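Local coordinates for protein Dr hemagglutinin structural subunit (Escherichia coli, PDB 1UT1) that mediates adherence of uropathogenic bacteria to the upper urinary tract as a fimbrial adhesin that binds the Dr blood group antigen, at residues K21-E26 with P134-L139; D88-N93 with G127-T132. The protein carries 3 engineered substitutions. All coordinates share one frame; numbering follows the deposited sequence.

Interaction 1. Residues K21-E26 with P134-L139; sequences KLTVTE and PGNYTL. With EDO (1,2-ethanediol), chain H.
Thr23 and Asn136 lie side by side and point the same way from a non-hydrogen-bonded antiparallel pair. Thr23 OG1 donates to Asn136 OD1 at 2.8 Å, in the carbonyl plane, with Thr23 CG2 resting 3.6 Å from the same OD1. Asn136 ND2 is hydrogen-bonded to Asp84 OD2, so both polar atoms of the amide are engaged. On the reverse face, which carries Leu22, Val24 and Tyr137, the valine meets the phenol obliquely: Val24 CG2 lies 3.7 Å from both Tyr137 CD2 and CE2. With CG1 anti to the backbone N (chi1 174°), Val24 directs CG2 to the CD2-CE2 side of Tyr137 and turns CG1 toward Pro134. Leu22 O sits at the ring edge, near its plane, and also accepts from Tyr137 N at 2.8 Å. Beyond the ring, Tyr137 OH bonds to Pro133 O. Where the ladder ends, Val24 O takes Gly135 N at 3.1 Å. Ethanediol O2 donates to Val24 O at 2.7 Å; the diol, probably from the crystallisation liquor, is also hydrogen-bonded to Gly15 O of the second subunit. The Glu26 side chain then passes slantwise across the proline, its CG 3.8 Å from Pro134 CG. The pairing joins strands 16-25 and 135-147 of the immunoglobulin-like fold; strand 38-40 runs parallel along the far edge of the former, and strand 78-83 pairs with the latter.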
loop_
_atom_site.group_PDB
_atom_site.type_symbol
_atom_site.label_atom_id
_atom_site.label_comp_id
_atom_site.label_asym_id
_atom_site.label_seq_id
_atom_site.Cartn_x
_atom_site.Cartn_y
_atom_site.Cartn_z
ATOM N N LYS A 21 5.531 7.223 8.807
ATOM C CA LYS A 21 6.448 6.104 8.688
ATOM C C LYS A 21 7.874 6.585 8.777
ATOM O O LYS A 21 8.212 7.711 8.322
ATOM C CB LYS A 21 6.248 5.427 7.340
ATOM C CG LYS A 21 4.895 4.732 7.207
ATOM C CD LYS A 21 4.829 3.915 5.910
ATOM C CE LYS A 21 3.391 3.485 5.590
ATOM N NZ LYS A 21 3.100 3.504 4.118
ATOM N N LEU A 22 8.728 5.732 9.331
ATOM C CA LEU A 22 10.135 6.066 9.428
ATOM C C LEU A 22 10.918 4.767 9.383
ATOM O O LEU A 22 10.615 3.865 10.116
ATOM C CB LEU A 22 10.423 6.801 10.778
ATOM C CG LEU A 22 11.907 7.014 11.088
ATOM C CD1 LEU A 22 12.476 7.985 10.144
ATOM C CD2 LEU A 22 12.139 7.452 12.541
ATOM N N THR A 23 11.952 4.703 8.551
ATOM C CA THR A 23 12.880 3.590 8.588
ATOM C C THR A 23 14.127 4.040 9.353
ATOM O O THR A 23 14.733 5.078 9.038
ATOM C CB THR A 23 13.262 3.131 7.178
ATOM O OG1 THR A 23 12.089 2.606 6.529
ATOM C CG2 THR A 23 14.352 2.065 7.248
ATOM N N VAL A 24 14.489 3.263 10.368
ATOM C CA VAL A 24 15.647 3.558 11.215
ATOM C C VAL A 24 16.800 2.654 10.740
ATOM O O VAL A 24 16.595 1.470 10.474
ATOM C CB VAL A 24 15.329 3.270 12.707
ATOM C CG1 VAL A 24 16.612 3.428 13.604
ATOM C CG2 VAL A 24 14.228 4.231 13.183
ATOM N N THR A 25 17.971 3.244 10.542
ATOM C CA THR A 25 19.120 2.483 10.086
ATOM C C THR A 25 20.336 2.653 11.001
ATOM O O THR A 25 20.320 3.475 11.947
ATOM C CB THR A 25 19.522 2.913 8.660
ATOM O OG1 THR A 25 20.262 4.151 8.699
ATOM C CG2 THR A 25 18.286 3.076 7.774
ATOM N N GLU A 26 21.420 1.940 10.657
ATOM C CA GLU A 26 22.709 2.186 11.299
ATOM C C GLU A 26 23.410 3.287 10.478
ATOM O O GLU A 26 22.862 3.767 9.491
ATOM C CB GLU A 26 23.561 0.914 11.286
ATOM C CG GLU A 26 23.043 -0.188 12.152
ATOM C CD GLU A 26 24.092 -1.240 12.416
ATOM O OE1 GLU A 26 25.192 -1.137 11.836
ATOM O OE2 GLU A 26 23.796 -2.194 13.161
ATOM N N PRO A 134 17.369 -0.866 14.252
ATOM C CA PRO A 134 17.006 -0.606 12.857
ATOM C C PRO A 134 15.733 -1.393 12.473
ATOM O O PRO A 134 15.514 -2.528 12.921
ATOM C CB PRO A 134 18.222 -1.127 12.072
ATOM C CG PRO A 134 19.388 -0.911 13.058
ATOM C CD PRO A 134 18.794 -1.237 14.399
ATOM N N GLY A 135 14.865 -0.748 11.702
ATOM C CA GLY A 135 13.625 -1.366 11.262
ATOM C C GLY A 135 12.686 -0.298 10.701
ATOM O O GLY A 135 13.081 0.855 10.528
ATOM N N ASN A 136 11.464 -0.723 10.376
ATOM C CA ASN A 136 10.414 0.166 9.852
ATOM C C ASN A 136 9.420 0.415 10.949
ATOM O O ASN A 136 8.911 -0.518 11.579
ATOM C CB ASN A 136 9.706 -0.484 8.646
ATOM C CG ASN A 136 10.674 -0.892 7.575
ATOM O OD1 ASN A 136 11.449 -0.067 7.084
ATOM N ND2 ASN A 136 10.773 -2.196 7.339
ATOM N N TYR A 137 9.167 1.682 11.204
ATOM C CA TYR A 137 8.329 2.105 12.312
ATOM C C TYR A 137 7.176 2.893 11.767
ATOM O O TYR A 137 7.327 3.619 10.805
ATOM C CB TYR A 137 9.160 2.995 13.247
ATOM C CG TYR A 137 10.189 2.211 14.026
ATOM C CD1 TYR A 137 9.931 1.794 15.340
ATOM C CD2 TYR A 137 11.421 1.886 13.452
ATOM C CE1 TYR A 137 10.862 1.016 16.046
ATOM C CE2 TYR A 137 12.389 1.158 14.167
ATOM C CZ TYR A 137 12.064 0.660 15.435
ATOM O OH TYR A 137 13.003 -0.069 16.140
ATOM N N THR A 138 6.030 2.778 12.428
ATOM C CA THR A 138 4.804 3.402 11.927
ATOM C C THR A 138 3.962 3.961 13.081
ATOM O O THR A 138 3.865 3.328 14.157
ATOM C CB THR A 138 3.931 2.300 11.136
ATOM O OG1 THR A 138 4.744 1.636 10.146
ATOM C CG2 THR A 138 2.754 2.938 10.435
ATOM N N LEU A 139 3.299 5.100 12.824
ATOM C CA LEU A 139 2.330 5.674 13.750
ATOM C C LEU A 139 1.094 5.997 12.913
ATOM O O LEU A 139 1.181 6.706 11.908
ATOM C CB LEU A 139 2.830 6.956 14.413
ATOM C CG LEU A 139 1.735 7.786 15.115
ATOM C CD1 LEU A 139 1.164 7.032 16.309
ATOM C CD2 LEU A 139 2.321 9.125 15.581
HETATM C C1 EDO H . 15.332 -1.863 8.359
HETATM O O1 EDO H . 15.293 -1.699 6.950
HETATM C C2 EDO H . 16.777 -1.701 8.825
HETATM O O2 EDO H . 17.215 -0.358 8.570
#

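Interaction 2. Residues D88-N93 with G127-T132; sequences DKLYVN and GQQTNT. With EDO (1,2-ethanediol), chain I.
Tyr91, on strand 89-96, faces a loop whose backbone folds into a type I turn from Gln129 to Thr132, and the two backbones stay well apart, Leu90 CA and Thr132 CA being 7.1 Å from each other. The Gln129 side chain spans that gap. Its CG lies beside the backbone N and the chain then runs extended (chi2 165°), bringing the amide to the main chain of Tyr91. Gln129 OE1 accepts from Tyr91 N at 2.9 Å, using an in-plane lone pair, while Gln129 NE2 donates to a lone pair of Tyr91 O, also at 2.9 Å. This illustrates a general principle, a side-chain amide supplying the C=O and N-H that a neighbouring strand residue would offer: it pairs with both the N-H and the C=O of Tyr91, here tying the loop after strand 118-125 to a strand of the immunoglobulin-like fold. The second N-H of Gln129 NE2 is spent on Gly127 O, 3.1 Å away and nearly in the amide plane, which holds the group against rotation. Gln129 OE1 receives a water as well, at 2.7 Å, and that water also donates to Lys89 O. The Tyr91 ring crosses the glutamine chain at about a right angle, its plane 37° from that of the amide, with OE1 at the ring edge. On the strand's other side, Leu90 CD1 packs 3.7 Å from both Gln129 OE1 and Thr132 OG1. That hydroxyl is fixed in turn, Thr132 OG1 donating to Gln129 O at 2.7 Å and reinforcing the turn's own bond from Thr132 N.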
loop_
_atom_site.group_PDB
_atom_site.type_symbol
_atom_site.label_atom_id
_atom_site.label_comp_id
_atom_site.label_asym_id
_atom_site.label_seq_id
_atom_site.Cartn_x
_atom_site.Cartn_y
_atom_site.Cartn_z
ATOM N N ASP A 88 9.180 -3.150 18.934
ATOM C CA ASP A 88 10.027 -2.040 19.313
ATOM C C ASP A 88 9.326 -0.706 19.174
ATOM O O ASP A 88 8.647 -0.441 18.163
ATOM C CB ASP A 88 11.328 -2.069 18.507
ATOM C CG ASP A 88 12.079 -3.378 18.682
ATOM O OD1 ASP A 88 12.447 -3.688 19.832
ATOM O OD2 ASP A 88 12.182 -4.153 17.701
ATOM N N LYS A 89 9.426 0.083 20.245
ATOM C CA LYS A 89 8.775 1.380 20.324
ATOM C C LYS A 89 9.734 2.563 20.109
ATOM O O LYS A 89 10.875 2.580 20.613
ATOM C CB LYS A 89 8.106 1.538 21.693
ATOM C CG LYS A 89 7.085 0.464 22.017
ATOM C CD LYS A 89 6.672 0.612 23.494
ATOM C CE LYS A 89 5.661 -0.459 23.892
ATOM N NZ LYS A 89 5.328 -0.332 25.338
ATOM N N LEU A 90 9.221 3.596 19.442
ATOM C CA LEU A 90 9.944 4.870 19.334
ATOM C C LEU A 90 8.989 5.915 19.894
ATOM O O LEU A 90 7.976 6.238 19.259
ATOM C CB LEU A 90 10.265 5.169 17.876
ATOM C CG LEU A 90 10.970 6.486 17.545
ATOM C CD1 LEU A 90 12.335 6.557 18.298
ATOM C CD2 LEU A 90 11.207 6.538 15.998
ATOM N N TYR A 91 9.227 6.333 21.144
ATOM C CA TYR A 91 8.308 7.236 21.827
ATOM C C TYR A 91 8.339 8.598 21.182
ATOM O O TYR A 91 9.414 9.155 20.907
ATOM C CB TYR A 91 8.686 7.357 23.286
ATOM C CG TYR A 91 8.418 6.068 24.027
ATOM C CD1 TYR A 91 9.433 5.153 24.256
ATOM C CD2 TYR A 91 7.139 5.769 24.473
ATOM C CE1 TYR A 91 9.187 3.962 24.948
ATOM C CE2 TYR A 91 6.878 4.570 25.127
ATOM C CZ TYR A 91 7.908 3.670 25.344
ATOM O OH TYR A 91 7.656 2.514 26.080
ATOM N N VAL A 92 7.161 9.190 21.066
ATOM C CA VAL A 92 7.060 10.510 20.466
ATOM C C VAL A 92 6.156 11.448 21.258
ATOM O O VAL A 92 5.215 11.007 21.939
ATOM C CB VAL A 92 6.513 10.429 18.993
ATOM C CG1 VAL A 92 7.519 9.701 18.075
ATOM C CG2 VAL A 92 5.098 9.739 18.924
ATOM N N ASN A 93 6.345 12.749 21.004
ATOM C CA ASN A 93 5.394 13.780 21.415
ATOM C C ASN A 93 4.629 14.210 20.185
ATOM O O ASN A 93 5.152 14.169 19.075
ATOM C CB ASN A 93 6.115 14.991 21.968
ATOM C CG ASN A 93 6.617 14.765 23.364
ATOM O OD1 ASN A 93 5.894 14.239 24.227
ATOM N ND2 ASN A 93 7.878 15.085 23.583
ATOM N N GLY A 127 12.590 12.222 24.037
ATOM C CA GLY A 127 13.754 11.698 24.770
ATOM C C GLY A 127 14.682 11.054 23.738
ATOM O O GLY A 127 14.203 10.417 22.789
ATOM N N GLN A 128 15.994 11.285 23.869
ATOM C CA GLN A 128 16.948 10.732 22.907
ATOM C C GLN A 128 16.780 9.224 22.865
ATOM O O GLN A 128 16.669 8.555 23.918
ATOM C CB GLN A 128 18.406 11.163 23.218
ATOM C CG GLN A 128 19.052 10.443 24.377
ATOM C CD GLN A 128 19.648 9.092 23.957
ATOM O OE1 GLN A 128 19.702 8.776 22.772
ATOM N NE2 GLN A 128 20.087 8.285 24.944
ATOM N N GLN A 129 16.645 8.687 21.651
ATOM C CA GLN A 129 16.452 7.240 21.485
ATOM C C GLN A 129 17.412 6.694 20.436
ATOM O O GLN A 129 17.019 5.992 19.490
ATOM C CB GLN A 129 14.977 6.918 21.182
ATOM C CG GLN A 129 14.082 7.087 22.414
ATOM C CD GLN A 129 12.594 7.126 22.072
ATOM O OE1 GLN A 129 11.968 6.092 21.901
ATOM N NE2 GLN A 129 12.026 8.327 21.994
ATOM N N THR A 130 18.686 7.067 20.601
ATOM C CA THR A 130 19.732 6.719 19.654
ATOM C C THR A 130 20.142 5.237 19.621
ATOM O O THR A 130 20.999 4.852 18.825
ATOM C CB THR A 130 20.988 7.609 19.829
ATOM O OG1 THR A 130 21.507 7.446 21.144
ATOM C CG2 THR A 130 20.669 9.075 19.579
ATOM N N ASN A 131 19.533 4.415 20.468
ATOM C CA ASN A 131 19.765 2.949 20.446
ATOM C C ASN A 131 18.583 2.179 19.852
ATOM O O ASN A 131 18.498 0.954 19.984
ATOM C CB ASN A 131 20.040 2.409 21.856
ATOM C CG ASN A 131 21.416 2.824 22.377
ATOM O OD1 ASN A 131 22.382 2.901 21.616
ATOM N ND2 ASN A 131 21.489 3.155 23.662
ATOM N N THR A 132 17.651 2.895 19.228
ATOM C CA THR A 132 16.500 2.247 18.607
ATOM C C THR A 132 16.985 1.227 17.584
ATOM O O THR A 132 17.820 1.544 16.754
ATOM C CB THR A 132 15.624 3.306 17.881
ATOM O OG1 THR A 132 15.116 4.221 18.862
ATOM C CG2 THR A 132 14.455 2.640 17.136
HETATM C C1 EDO I . 12.985 -3.805 14.577
HETATM O O1 EDO I . 11.823 -4.410 15.156
HETATM C C2 EDO I . 14.223 -4.658 14.942
HETATM O O2 EDO I . 13.909 -6.060 14.805
HETATM O O HOH W 1 12.612 3.670 22.993
#

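Interaction 2 is nested within the chain loop that interaction 1 closes, and their centres lie about 11 Å apart. Tyr137 is the main joint between them: its OH packs 3.2 Å from Thr132 CG2, and its CE1 lies 3.4 Å from Asp88 O, so the tyrosine side chain that Val24 touches in interaction 1 also meets both segments of interaction 2. Two further contacts extend the junction, Leu22 CD2 to Leu90 CD2 at 3.7 Å and Val24 CG1 to Thr132 O at 3.9 Å. Residues 21-26 fall in the region predicted to bind receptor, whereas both segments of interaction 2 come later in the chain; the ethanediols beside both contacts probably derive from crystallisation.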